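Local coordinates for protein CalG4 (Micromonospora echinospora, PDB 3IA7) that is a two-domain protein of the GT-B fold group, with a C-terminal domain resembling that of erythromycin biosynthesis protein CIII, at residues F9-G14 against I35-T40; L22-E27 against R388-V393; F111-G116 against E180-I185; R129-F134 against G187-F192; A135-Y140 against A201-E206. All coordinates share one frame; numbering follows the deposited sequence.

Contact 1 of 5, residues F9-G14 against I35-T40; sequences FANVQG and ITYVTT
Thr40 OG1 donates to Gln13 OE1 at 2.6 Å, the donor standing 22° off the carbonyl plane; the otherwise extended Gln13 chain leaves CA with CG between the backbone N and carbonyl carbon (chi1 62°), which carries its amide across to the threonine. Two backbone bonds follow, Phe9 N to Thr36 O and Val38 N to Phe9 O, both 2.8 Å. Asn11 ND2 gives a hydrogen to Tyr37 OH at 3.0 Å and another bond to His17 O, while the phenol also bonds Ser21 OG. A water bridges Val38 O and Thr39 OG1 and bonds Val12 O weakly. The register, Phe9 opposite Tyr37 and Ala10 opposite Val38, pairs the parallel strands of a beta-alpha-beta unit whose helix 15-30 lies over the Phe9 and Tyr37 face. There the two rings are 11° from parallel but slid apart, centroids 5.6 Å, so the firm contact is Phe9 CB to Tyr37 CD1, 3.4 Å. Phe9 CD1 meets Ile35 CG2. Val38 and Ala10 point to the other face, against Ile90 of helix 75-98.

Contact 2 of 5, residues L22-E27 against R388-V393; sequences LGLVSE and RAADEV
Leu24 reaches helix 385-400 with one methyl: CD1 lies 3.5 Å from the backbone N of Ala390 and 3.8 Å from Ala389 CB. Its CG is anti to the backbone N (chi1 180°), which carries the CD1 branch across to the other helix. Small alanines let the methyl come down to the backbone itself, and the same CD1 has Val393 CG2 as a looser neighbour at 4.3 Å. Glu27 adds the other close touch, its CG resting 3.6 Å from Ala390 CB. The axes of the short segments come within 9.1 Å, crossing at -64°, and only 186 Å² is buried, close packing being limited to Leu24 and Glu27 against the two alanines. Helix 15-30 follows the first strand of the N-terminal Rossmann-like domain, and the C-terminal helix 385-400 lies back across that domain, an arrangement well known from GT-B proteins. Polar groups gather away from the patch. The bend of Glu27 at chi2 (52°) leads to a carboxylate bound by Arg31 and Arg30, and Arg31 also salt-bridges the exposed Asp391. Ala387 of the second subunit packs on Glu27. Arg388 points away, its NE in a salt bridge with Glu392 OE2 of its own helix (3.2 Å).

Contact 3 of 5, residues F111-G116 against E180-I185; sequences FPFIAG and EYWDEI
Phe113 and Ile114 sit in the first turn of helix 113-123, where Gly116 N bonds Pro112 O at 2.9 Å. Facing them, Tyr181 O accepts from Glu184 N at 3.1 Å within segment 180-185. Between the segments the contact is apolar and aromatic. Phe113 presents its edge to the indole face of Trp182 in a T-shaped stack: planes 67° apart, centroids 4.7 Å to the five-membered ring, and CZ 3.6 Å from CD2. With CG anti to the backbone N (chi1 -162°), Trp182 swings its indole so that one face lies across the end of the phenyl ring. Ile114 CG1 lies over a face of the Phe113 ring, while its CD1 approaches Trp182 CZ3 at 4.4 Å. Tyr181 CE2 stands farther off, 4.3 Å from Phe113 CE1, and the tyrosine ring has Arg117 as a cation-pi partner. His154 meets Trp182 edge-to-face. The aromatic cluster thus docks helix 178-182 onto the connecting helix of a beta-alpha-beta crossover between strands 105-109 and 127-131.

Contact 4 of 5, residues R129-F134 against G187-F192; sequences RLTGGF and GLTIVF
Arg129, Leu130 and Thr131 pair in parallel register with Thr189, Ile190 and Val191, the strand axes 4.6 Å apart and 14° from parallel. The ladder runs Arg129 N to Leu188 O (2.8 Å), Ile190 N to Arg129 O (2.8 Å), Thr131 N to Ile190 O (2.9 Å) and Phe192 N to Thr131 O (2.8 Å). Paired side chains lie alongside one another. On one face Leu130 CD2 touches Ile190 CB at 3.7 Å, and the Phe192 ring comes up next to Leu130 CB, under Leu24 and Pro20 of helix 15-30. On the opposite face Thr131 CG2 and Val191 CG2 meet at 3.9 Å, and the Arg129 stem runs along Thr189 before bending at chi3 (-59°) to carry NE to Tyr108 OH. Thr131 OG1, anti to the backbone N (chi1 -180°), accepts from Gly133 N and closes an ST turn as the chain leaves the strand. Strands 127-131 and 189-191 are thus neighbours in the parallel sheet of the N-terminal Rossmann-like domain.

Contact 5 of 5, residues A135-Y140 against A201-E206; sequences AANEHY and AETFDE
Asn137 lays its amide flat on the ring of Phe204: the planes are 5° apart, and ND2 stands 3.3 Å above the ring plane, over its centre. From that position ND2 also points at Thr203, donating to OG1 at 3.0 Å in a nearly straight bond (177°) that lies in the amide plane. Both uses follow from chi1 of 66°, which puts CG between the backbone N and carbonyl carbon and turns the amide over Phe204. The other end of the amide is held too, since OD1 accepts from His139 N at 2.8 Å, the donor being well above the carbonyl plane. With both ends occupied, the rotation of the amide about chi2 is fixed. Thr203 OG1 has a second partner in Phe200 O. Thr203 also presents CB to the face of the His139 imidazole, a CH-pi contact with CB 3.9 Å from the ring centroid. Phe204 reaches across to touch Ala135 CB with CE1 at 3.5 Å and Ala135 O with CZ at 3.5 Å, and it meets Phe208 edge-to-face. Asn137 thus opens an Asx turn with OD1, while its ND2 bond and the stack on Phe204 join the loop after strand 127-131 to the loop holding the 3-10 segment before strand 208-210.

Overall arrangement
Contacts 1 and 4 are strand pairs of the same parallel sheet, their centres 15 Å apart, and they touch through Phe9 CE2 and Leu130 CD1 (3.9 Å). Contact 2 covers one face of both: Val25 CG2 lies 3.7 Å from Tyr37 CE1, and Ala389 CB 3.9 Å from Ile190 CG2. Contact 3 touches contact 4 through Phe113 CD1 and Arg129 NH2 (3.8 Å), and contact 1 through Pro112 CG and Ala10 O (3.6 Å). Contact 5 continues from contact 4, Ala135 CB touching Val191 CG2 at 3.8 Å, but stays about 15 Å from contact 1 at the nearest atoms. A calcium ion lies about 8 Å from the Thr40 side chain; Leu42 and Glu46, close by in sequence, are probably its ligands.

Contact 1 of 5, residues F9-G14 against I35-T40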
# COMPACT_ATOMS: atom_id res chain seq x y z
N PHE A 9 -10.26 -18.50 0.02
CA PHE A 9 -11.01 -17.26 -0.25
C PHE A 9 -11.82 -17.45 -1.53
O PHE A 9 -11.30 -17.80 -2.58
CB PHE A 9 -10.06 -16.08 -0.46
CG PHE A 9 -9.52 -15.49 0.79
CD1 PHE A 9 -8.68 -16.23 1.63
CD2 PHE A 9 -9.80 -14.17 1.11
CE1 PHE A 9 -8.15 -15.66 2.81
CE2 PHE A 9 -9.26 -13.57 2.28
CZ PHE A 9 -8.44 -14.34 3.14
N ALA A 10 -13.10 -17.20 -1.44
CA ALA A 10 -13.97 -17.16 -2.65
C ALA A 10 -14.36 -15.71 -2.92
O ALA A 10 -15.02 -15.07 -2.05
CB ALA A 10 -15.22 -18.04 -2.43
N ASN A 11 -14.01 -15.19 -4.10
CA ASN A 11 -14.32 -13.82 -4.44
C ASN A 11 -14.72 -13.69 -5.91
O ASN A 11 -14.39 -14.56 -6.74
CB ASN A 11 -13.13 -12.87 -4.16
CG ASN A 11 -13.59 -11.42 -3.79
OD1 ASN A 11 -14.73 -11.00 -4.03
ND2 ASN A 11 -12.71 -10.71 -3.14
N VAL A 12 -15.47 -12.64 -6.20
CA VAL A 12 -15.84 -12.33 -7.57
C VAL A 12 -14.68 -11.52 -8.20
O VAL A 12 -13.82 -11.00 -7.50
CB VAL A 12 -17.21 -11.58 -7.65
CG1 VAL A 12 -17.11 -10.26 -6.94
CG2 VAL A 12 -17.63 -11.33 -9.12
N GLN A 13 -14.63 -11.44 -9.52
CA GLN A 13 -13.59 -10.62 -10.11
C GLN A 13 -14.00 -9.14 -9.97
O GLN A 13 -15.18 -8.83 -9.79
CB GLN A 13 -13.26 -11.08 -11.54
CG GLN A 13 -14.36 -10.96 -12.48
CD GLN A 13 -13.91 -10.96 -13.96
OE1 GLN A 13 -12.72 -11.20 -14.34
NE2 GLN A 13 -14.90 -10.72 -14.80
N GLY A 14 -13.05 -8.24 -10.04
CA GLY A 14 -13.39 -6.83 -9.98
C GLY A 14 -12.56 -6.21 -8.88
O GLY A 14 -12.43 -6.76 -7.76
N ILE A 35 -3.05 -20.27 1.72
CA ILE A 35 -4.18 -19.57 1.17
C ILE A 35 -4.44 -19.97 -0.27
O ILE A 35 -3.53 -19.95 -1.13
CB ILE A 35 -4.01 -18.01 1.22
CG1 ILE A 35 -3.39 -17.53 2.55
CG2 ILE A 35 -5.38 -17.30 0.82
CD1 ILE A 35 -4.31 -17.87 3.81
N THR A 36 -5.68 -20.40 -0.54
CA THR A 36 -6.11 -20.69 -1.89
C THR A 36 -7.17 -19.63 -2.19
O THR A 36 -7.95 -19.27 -1.31
CB THR A 36 -6.69 -22.10 -1.97
OG1 THR A 36 -5.67 -23.07 -1.62
CG2 THR A 36 -7.22 -22.41 -3.39
N TYR A 37 -7.23 -19.16 -3.43
CA TYR A 37 -8.03 -18.00 -3.71
C TYR A 37 -8.69 -18.20 -5.09
O TYR A 37 -7.98 -18.38 -6.10
CB TYR A 37 -7.15 -16.73 -3.67
CG TYR A 37 -7.93 -15.39 -3.60
CD1 TYR A 37 -7.78 -14.55 -2.51
CD2 TYR A 37 -8.72 -14.96 -4.66
CE1 TYR A 37 -8.46 -13.34 -2.43
CE2 TYR A 37 -9.44 -13.73 -4.59
CZ TYR A 37 -9.30 -12.94 -3.45
OH TYR A 37 -9.93 -11.71 -3.38
N VAL A 38 -10.04 -18.18 -5.10
CA VAL A 38 -10.79 -18.31 -6.35
C VAL A 38 -10.96 -16.96 -7.05
O VAL A 38 -11.57 -15.99 -6.49
CB VAL A 38 -12.18 -19.00 -6.12
CG1 VAL A 38 -12.96 -19.22 -7.46
CG2 VAL A 38 -12.02 -20.35 -5.30
N THR A 39 -10.44 -16.89 -8.27
CA THR A 39 -10.52 -15.67 -9.04
C THR A 39 -10.41 -15.94 -10.55
O THR A 39 -10.42 -17.10 -10.96
CB THR A 39 -9.48 -14.60 -8.58
OG1 THR A 39 -9.83 -13.33 -9.16
CG2 THR A 39 -8.00 -15.07 -8.98
N THR A 40 -10.38 -14.89 -11.36
CA THR A 40 -10.28 -15.06 -12.80
C THR A 40 -8.85 -14.76 -13.26
O THR A 40 -8.06 -14.24 -12.47
CB THR A 40 -11.24 -14.08 -13.53
OG1 THR A 40 -10.90 -12.71 -13.22
CG2 THR A 40 -12.69 -14.39 -13.21
O HOH W 1 -11.86 -12.90 -7.36

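Contact 2 of 5, residues L22-E27 against R388-V393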
# COMPACT_ATOMS: atom_id res chain seq x y z
N LEU A 22 -7.04 -8.22 -0.10
CA LEU A 22 -5.67 -8.63 -0.35
C LEU A 22 -4.74 -8.45 0.85
O LEU A 22 -3.87 -9.31 1.10
CB LEU A 22 -5.05 -7.89 -1.59
CG LEU A 22 -5.54 -8.36 -3.00
CD1 LEU A 22 -4.63 -7.76 -4.14
CD2 LEU A 22 -5.65 -9.86 -3.08
N GLY A 23 -4.90 -7.34 1.57
CA GLY A 23 -4.20 -7.09 2.85
C GLY A 23 -4.38 -8.27 3.83
O GLY A 23 -3.41 -8.70 4.45
N LEU A 24 -5.62 -8.74 3.98
CA LEU A 24 -5.92 -9.91 4.82
C LEU A 24 -5.23 -11.18 4.32
O LEU A 24 -4.69 -11.94 5.11
CB LEU A 24 -7.42 -10.14 4.96
CG LEU A 24 -7.86 -11.33 5.80
CD1 LEU A 24 -7.26 -11.32 7.27
CD2 LEU A 24 -9.42 -11.35 5.79
N VAL A 25 -5.31 -11.43 3.01
CA VAL A 25 -4.61 -12.55 2.40
C VAL A 25 -3.13 -12.56 2.82
O VAL A 25 -2.62 -13.59 3.27
CB VAL A 25 -4.72 -12.53 0.84
CG1 VAL A 25 -3.73 -13.48 0.22
CG2 VAL A 25 -6.16 -12.88 0.40
N SER A 26 -2.44 -11.44 2.60
CA SER A 26 -1.03 -11.35 2.88
C SER A 26 -0.68 -11.55 4.33
O SER A 26 0.26 -12.28 4.66
CB SER A 26 -0.51 -9.98 2.40
OG SER A 26 -0.66 -9.97 0.99
N GLU A 27 -1.49 -10.94 5.20
CA GLU A 27 -1.26 -11.04 6.63
C GLU A 27 -1.44 -12.49 7.12
O GLU A 27 -0.62 -13.03 7.92
CB GLU A 27 -2.18 -10.07 7.40
CG GLU A 27 -1.80 -9.99 8.96
CD GLU A 27 -0.32 -9.71 9.30
OE1 GLU A 27 0.36 -8.92 8.63
OE2 GLU A 27 0.18 -10.31 10.29
N ARG A 388 -5.55 -6.68 12.48
CA ARG A 388 -6.71 -6.95 13.29
C ARG A 388 -7.61 -7.94 12.60
O ARG A 388 -8.17 -8.83 13.26
CB ARG A 388 -7.54 -5.68 13.47
CG ARG A 388 -8.77 -5.99 14.35
CD ARG A 388 -9.69 -4.78 14.45
NE ARG A 388 -10.94 -5.14 15.14
CZ ARG A 388 -12.03 -4.38 15.17
NH1 ARG A 388 -12.04 -3.20 14.56
NH2 ARG A 388 -13.10 -4.84 15.80
N ALA A 389 -7.77 -7.79 11.31
CA ALA A 389 -8.62 -8.72 10.54
C ALA A 389 -8.10 -10.17 10.66
O ALA A 389 -8.90 -11.11 10.91
CB ALA A 389 -8.69 -8.26 9.10
N ALA A 390 -6.78 -10.35 10.58
CA ALA A 390 -6.11 -11.67 10.76
C ALA A 390 -6.27 -12.18 12.20
O ALA A 390 -6.50 -13.37 12.40
CB ALA A 390 -4.66 -11.59 10.37
N ASP A 391 -6.16 -11.29 13.18
CA ASP A 391 -6.39 -11.64 14.59
C ASP A 391 -7.82 -12.20 14.78
O ASP A 391 -8.00 -13.24 15.46
CB ASP A 391 -6.17 -10.43 15.53
CG ASP A 391 -4.71 -10.05 15.71
OD1 ASP A 391 -3.78 -10.74 15.20
OD2 ASP A 391 -4.48 -9.06 16.42
N GLU A 392 -8.79 -11.55 14.15
CA GLU A 392 -10.21 -11.92 14.32
C GLU A 392 -10.41 -13.26 13.65
O GLU A 392 -11.09 -14.12 14.18
CB GLU A 392 -11.14 -10.92 13.62
CG GLU A 392 -11.10 -9.50 14.15
CD GLU A 392 -11.91 -9.26 15.41
OE1 GLU A 392 -12.74 -10.11 15.81
OE2 GLU A 392 -11.74 -8.17 15.99
N VAL A 393 -9.83 -13.45 12.48
CA VAL A 393 -9.99 -14.73 11.80
C VAL A 393 -9.33 -15.84 12.61
O VAL A 393 -9.93 -16.93 12.80
CB VAL A 393 -9.40 -14.70 10.39
CG1 VAL A 393 -9.36 -16.13 9.82
CG2 VAL A 393 -10.17 -13.69 9.44

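Contact 3 of 5, residues F111-G116 against E180-I185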
# COMPACT_ATOMS: atom_id res chain seq x y z
N PHE A 111 -20.46 -10.52 -2.24
CA PHE A 111 -21.10 -10.73 -3.56
C PHE A 111 -21.30 -12.26 -3.86
O PHE A 111 -22.43 -12.70 -4.15
CB PHE A 111 -20.29 -10.02 -4.65
CG PHE A 111 -20.84 -10.22 -6.07
CD1 PHE A 111 -21.38 -9.15 -6.77
CD2 PHE A 111 -20.79 -11.47 -6.68
CE1 PHE A 111 -21.91 -9.35 -8.09
CE2 PHE A 111 -21.32 -11.68 -8.00
CZ PHE A 111 -21.84 -10.60 -8.68
N PRO A 112 -20.24 -13.07 -3.78
CA PRO A 112 -20.48 -14.53 -3.83
C PRO A 112 -20.90 -15.21 -2.51
O PRO A 112 -20.40 -16.30 -2.20
CB PRO A 112 -19.09 -15.07 -4.30
CG PRO A 112 -18.11 -14.13 -3.57
CD PRO A 112 -18.79 -12.76 -3.76
N PHE A 113 -21.86 -14.63 -1.77
CA PHE A 113 -22.14 -15.22 -0.47
C PHE A 113 -22.86 -16.56 -0.64
O PHE A 113 -22.72 -17.40 0.23
CB PHE A 113 -22.97 -14.31 0.43
CG PHE A 113 -24.44 -14.27 0.07
CD1 PHE A 113 -25.35 -15.06 0.79
CD2 PHE A 113 -24.93 -13.42 -0.92
CE1 PHE A 113 -26.76 -15.07 0.51
CE2 PHE A 113 -26.35 -13.38 -1.19
CZ PHE A 113 -27.25 -14.20 -0.45
N ILE A 114 -23.63 -16.74 -1.72
CA ILE A 114 -24.28 -18.02 -1.94
C ILE A 114 -23.23 -19.12 -2.13
O ILE A 114 -23.25 -20.16 -1.47
CB ILE A 114 -25.29 -17.98 -3.11
CG1 ILE A 114 -26.39 -16.94 -2.79
CG2 ILE A 114 -25.87 -19.38 -3.34
CD1 ILE A 114 -27.19 -16.50 -3.98
N ALA A 115 -22.27 -18.87 -2.99
CA ALA A 115 -21.15 -19.82 -3.18
C ALA A 115 -20.44 -20.07 -1.87
O ALA A 115 -20.15 -21.19 -1.52
CB ALA A 115 -20.14 -19.23 -4.21
N GLY A 116 -20.16 -19.01 -1.13
CA GLY A 116 -19.34 -19.21 0.07
C GLY A 116 -20.03 -20.06 1.10
O GLY A 116 -19.44 -20.96 1.69
N GLU A 180 -35.31 -15.67 3.85
CA GLU A 180 -34.70 -15.90 5.16
C GLU A 180 -33.22 -16.26 5.09
O GLU A 180 -32.39 -15.68 5.75
CB GLU A 180 -35.42 -17.02 5.90
CG GLU A 180 -35.00 -17.14 7.36
CD GLU A 180 -35.65 -18.32 8.10
OE1 GLU A 180 -36.73 -18.76 7.68
OE2 GLU A 180 -35.07 -18.78 9.11
N TYR A 181 -32.90 -17.23 4.26
CA TYR A 181 -31.52 -17.63 3.99
C TYR A 181 -30.63 -16.45 3.57
O TYR A 181 -29.51 -16.28 4.10
CB TYR A 181 -31.52 -18.68 2.88
CG TYR A 181 -30.16 -19.22 2.56
CD1 TYR A 181 -29.64 -20.29 3.28
CD2 TYR A 181 -29.37 -18.63 1.55
CE1 TYR A 181 -28.34 -20.79 2.99
CE2 TYR A 181 -28.09 -19.12 1.25
CZ TYR A 181 -27.60 -20.22 1.97
OH TYR A 181 -26.32 -20.68 1.67
N TRP A 182 -31.14 -15.64 2.63
CA TRP A 182 -30.42 -14.49 2.06
C TRP A 182 -29.99 -13.57 3.18
O TRP A 182 -28.85 -13.02 3.16
CB TRP A 182 -31.33 -13.77 1.06
CG TRP A 182 -30.61 -12.85 0.09
CD1 TRP A 182 -29.97 -11.68 0.39
CD2 TRP A 182 -30.53 -12.99 -1.33
NE1 TRP A 182 -29.42 -11.13 -0.74
CE2 TRP A 182 -29.76 -11.88 -1.82
CE3 TRP A 182 -30.99 -13.95 -2.23
CZ2 TRP A 182 -29.45 -11.72 -3.16
CZ3 TRP A 182 -30.66 -13.79 -3.62
CH2 TRP A 182 -29.91 -12.67 -4.05
N ASP A 183 -30.85 -13.43 4.20
CA ASP A 183 -30.60 -12.53 5.36
C ASP A 183 -29.83 -13.11 6.53
O ASP A 183 -29.55 -12.38 7.48
CB ASP A 183 -31.94 -11.94 5.89
CG ASP A 183 -32.58 -11.01 4.90
OD1 ASP A 183 -31.84 -10.48 4.05
OD2 ASP A 183 -33.83 -10.85 4.95
N GLU A 184 -29.46 -14.40 6.51
CA GLU A 184 -28.75 -14.96 7.65
C GLU A 184 -27.38 -14.33 7.85
O GLU A 184 -26.69 -14.04 6.88
CB GLU A 184 -28.60 -16.47 7.50
CG GLU A 184 -29.94 -17.15 7.69
CD GLU A 184 -29.81 -18.65 7.64
OE1 GLU A 184 -29.50 -19.17 6.57
OE2 GLU A 184 -30.05 -19.29 8.66
N ILE A 185 -26.99 -14.18 9.11
CA ILE A 185 -25.73 -13.50 9.51
C ILE A 185 -24.62 -14.54 9.70
O ILE A 185 -24.82 -15.57 10.36
CB ILE A 185 -25.97 -12.69 10.80
CG1 ILE A 185 -27.01 -11.58 10.49
CG2 ILE A 185 -24.62 -12.18 11.44
CD1 ILE A 185 -27.38 -10.64 11.67

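Contact 4 of 5, residues R129-F134 against G187-F192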
# COMPACT_ATOMS: atom_id res chain seq x y z
N ARG A 129 -17.42 -14.07 6.46
CA ARG A 129 -17.85 -13.18 5.42
C ARG A 129 -16.93 -11.92 5.36
O ARG A 129 -16.60 -11.33 6.41
CB ARG A 129 -19.30 -12.75 5.65
CG ARG A 129 -19.78 -11.73 4.57
CD ARG A 129 -21.31 -11.42 4.74
NE ARG A 129 -22.11 -12.68 4.63
CZ ARG A 129 -23.39 -12.73 4.29
NH1 ARG A 129 -24.06 -11.61 4.04
NH2 ARG A 129 -23.99 -13.92 4.16
N LEU A 130 -16.65 -11.47 4.16
CA LEU A 130 -15.98 -10.18 3.96
C LEU A 130 -16.85 -9.20 3.22
O LEU A 130 -17.56 -9.57 2.27
CB LEU A 130 -14.72 -10.36 3.09
CG LEU A 130 -13.64 -11.36 3.46
CD1 LEU A 130 -12.43 -11.28 2.36
CD2 LEU A 130 -13.08 -11.21 4.95
N THR A 131 -16.74 -7.93 3.59
CA THR A 131 -17.37 -6.90 2.74
C THR A 131 -16.60 -5.60 2.74
O THR A 131 -16.15 -5.14 3.79
CB THR A 131 -18.91 -6.65 3.06
OG1 THR A 131 -19.43 -5.65 2.18
CG2 THR A 131 -19.15 -6.26 4.53
N GLY A 132 -16.48 -5.01 1.55
CA GLY A 132 -15.94 -3.67 1.33
C GLY A 132 -17.06 -2.64 1.39
O GLY A 132 -16.78 -1.48 1.19
N GLY A 133 -18.32 -3.05 1.60
CA GLY A 133 -19.49 -2.09 1.64
C GLY A 133 -20.15 -2.20 3.01
O GLY A 133 -19.59 -2.85 3.89
N PHE A 134 -21.32 -1.59 3.19
CA PHE A 134 -22.00 -1.61 4.48
C PHE A 134 -22.40 -3.03 4.84
O PHE A 134 -22.85 -3.81 3.99
CB PHE A 134 -23.25 -0.71 4.45
CG PHE A 134 -22.94 0.73 4.12
CD1 PHE A 134 -21.83 1.35 4.70
CD2 PHE A 134 -23.74 1.45 3.25
CE1 PHE A 134 -21.50 2.68 4.43
CE2 PHE A 134 -23.43 2.83 2.98
CZ PHE A 134 -22.30 3.42 3.57
N GLY A 187 -21.05 -16.30 11.01
CA GLY A 187 -20.42 -16.41 12.36
C GLY A 187 -19.42 -15.27 12.63
O GLY A 187 -19.25 -14.84 13.78
N LEU A 188 -18.76 -14.81 11.57
CA LEU A 188 -17.84 -13.65 11.60
C LEU A 188 -17.93 -12.88 10.27
O LEU A 188 -17.94 -13.48 9.18
CB LEU A 188 -16.35 -14.05 11.86
CG LEU A 188 -15.30 -12.91 11.79
CD1 LEU A 188 -15.52 -11.90 12.98
CD2 LEU A 188 -13.84 -13.45 11.73
N THR A 189 -18.03 -11.55 10.37
CA THR A 189 -18.04 -10.70 9.20
C THR A 189 -16.98 -9.62 9.41
O THR A 189 -17.02 -8.90 10.42
CB THR A 189 -19.44 -10.04 8.99
OG1 THR A 189 -20.45 -11.08 8.82
CG2 THR A 189 -19.41 -9.18 7.69
N ILE A 190 -16.04 -9.53 8.46
CA ILE A 190 -15.00 -8.55 8.45
C ILE A 190 -15.45 -7.47 7.47
O ILE A 190 -15.65 -7.72 6.26
CB ILE A 190 -13.60 -9.14 8.01
CG1 ILE A 190 -13.24 -10.44 8.79
CG2 ILE A 190 -12.46 -8.00 8.05
CD1 ILE A 190 -12.90 -10.26 10.21
N VAL A 191 -15.62 -6.27 8.00
CA VAL A 191 -16.12 -5.17 7.22
C VAL A 191 -14.99 -4.17 7.05
O VAL A 191 -14.43 -3.68 8.06
CB VAL A 191 -17.29 -4.47 7.99
CG1 VAL A 191 -17.79 -3.31 7.18
CG2 VAL A 191 -18.44 -5.46 8.26
N PHE A 192 -14.63 -3.84 5.81
CA PHE A 192 -13.44 -3.00 5.55
C PHE A 192 -13.75 -1.51 5.61
O PHE A 192 -13.40 -0.72 4.70
CB PHE A 192 -12.82 -3.42 4.20
CG PHE A 192 -12.30 -4.85 4.22
CD1 PHE A 192 -11.28 -5.22 5.11
CD2 PHE A 192 -12.82 -5.79 3.34
CE1 PHE A 192 -10.80 -6.55 5.15
CE2 PHE A 192 -12.33 -7.13 3.36
CZ PHE A 192 -11.35 -7.50 4.29

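Contact 5 of 5, residues A135-Y140 against A201-E206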
# COMPACT_ATOMS: atom_id res chain seq x y z
N ALA A 135 -22.18 -3.35 6.11
CA ALA A 135 -22.76 -4.54 6.71
C ALA A 135 -24.33 -4.53 6.78
O ALA A 135 -24.94 -3.45 6.80
CB ALA A 135 -22.16 -4.73 8.10
N ALA A 136 -24.92 -5.71 6.84
CA ALA A 136 -26.37 -5.86 6.89
C ALA A 136 -26.72 -6.67 8.11
O ALA A 136 -26.02 -7.62 8.50
CB ALA A 136 -26.93 -6.54 5.61
N ASN A 137 -27.80 -6.25 8.75
CA ASN A 137 -28.42 -7.06 9.80
C ASN A 137 -29.91 -6.77 9.80
O ASN A 137 -30.44 -6.13 8.88
CB ASN A 137 -27.75 -6.79 11.17
CG ASN A 137 -27.99 -5.35 11.70
OD1 ASN A 137 -28.75 -4.59 11.12
ND2 ASN A 137 -27.34 -5.01 12.83
N GLU A 138 -30.61 -7.15 10.87
CA GLU A 138 -32.07 -6.94 10.87
C GLU A 138 -32.49 -5.46 10.86
O GLU A 138 -33.65 -5.14 10.58
CB GLU A 138 -32.72 -7.71 12.02
CG GLU A 138 -32.45 -7.09 13.37
CD GLU A 138 -31.16 -7.58 14.06
OE1 GLU A 138 -30.19 -8.06 13.38
OE2 GLU A 138 -31.14 -7.46 15.33
N HIS A 139 -31.56 -4.56 11.18
CA HIS A 139 -31.83 -3.13 11.25
C HIS A 139 -31.59 -2.39 9.97
O HIS A 139 -32.20 -1.32 9.73
CB HIS A 139 -31.01 -2.50 12.39
CG HIS A 139 -31.43 -2.99 13.73
ND1 HIS A 139 -30.88 -4.12 14.30
CD2 HIS A 139 -32.44 -2.61 14.54
CE1 HIS A 139 -31.48 -4.36 15.45
NE2 HIS A 139 -32.45 -3.47 15.61
N TYR A 140 -30.69 -2.92 9.16
CA TYR A 140 -30.17 -2.20 7.99
C TYR A 140 -29.62 -3.13 6.95
O TYR A 140 -28.88 -4.07 7.24
CB TYR A 140 -29.07 -1.19 8.37
CG TYR A 140 -28.51 -0.48 7.15
CD1 TYR A 140 -29.20 0.57 6.54
CD2 TYR A 140 -27.29 -0.88 6.59
CE1 TYR A 140 -28.72 1.19 5.42
CE2 TYR A 140 -26.79 -0.25 5.47
CZ TYR A 140 -27.53 0.78 4.89
OH TYR A 140 -27.04 1.42 3.78
N ALA A 201 -24.62 1.47 13.12
CA ALA A 201 -23.43 0.85 13.65
C ALA A 201 -23.66 0.24 15.06
O ALA A 201 -23.20 -0.86 15.32
CB ALA A 201 -22.23 1.89 13.67
N GLU A 202 -24.39 0.94 15.93
CA GLU A 202 -24.63 0.49 17.33
C GLU A 202 -25.37 -0.84 17.45
O GLU A 202 -25.33 -1.47 18.51
CB GLU A 202 -25.34 1.57 18.17
CG GLU A 202 -26.82 1.78 17.83
CD GLU A 202 -27.42 2.95 18.58
OE1 GLU A 202 -26.71 3.93 18.84
OE2 GLU A 202 -28.60 2.89 18.89
N THR A 203 -26.05 -1.23 16.37
CA THR A 203 -26.90 -2.41 16.36
C THR A 203 -26.11 -3.66 15.95
O THR A 203 -26.64 -4.76 15.98
CB THR A 203 -28.11 -2.22 15.39
OG1 THR A 203 -27.62 -2.23 14.02
CG2 THR A 203 -28.83 -0.94 15.69
N PHE A 204 -24.85 -3.48 15.56
CA PHE A 204 -24.04 -4.61 15.05
C PHE A 204 -23.30 -5.28 16.19
O PHE A 204 -22.48 -4.63 16.86
CB PHE A 204 -23.09 -4.17 13.88
CG PHE A 204 -23.83 -3.93 12.59
CD1 PHE A 204 -24.00 -4.98 11.64
CD2 PHE A 204 -24.43 -2.69 12.37
CE1 PHE A 204 -24.76 -4.78 10.49
CE2 PHE A 204 -25.19 -2.45 11.23
CZ PHE A 204 -25.35 -3.51 10.25
N ASP A 205 -23.58 -6.57 16.40
CA ASP A 205 -22.98 -7.27 17.52
C ASP A 205 -21.53 -7.69 17.28
O ASP A 205 -20.95 -7.39 16.23
CB ASP A 205 -23.86 -8.42 18.05
CG ASP A 205 -24.04 -9.55 17.06
OD1 ASP A 205 -23.20 -9.75 16.15
OD2 ASP A 205 -25.07 -10.26 17.18
N GLU A 206 -20.97 -8.47 18.21
CA GLU A 206 -19.55 -8.80 18.16
C GLU A 206 -19.18 -9.71 16.98
O GLU A 206 -18.00 -9.84 16.71
CB GLU A 206 -19.06 -9.43 19.48
CG GLU A 206 -19.82 -10.67 19.87
CD GLU A 206 -21.24 -10.33 20.36
OE1 GLU A 206 -21.47 -9.16 20.79
OE2 GLU A 206 -22.13 -11.21 20.26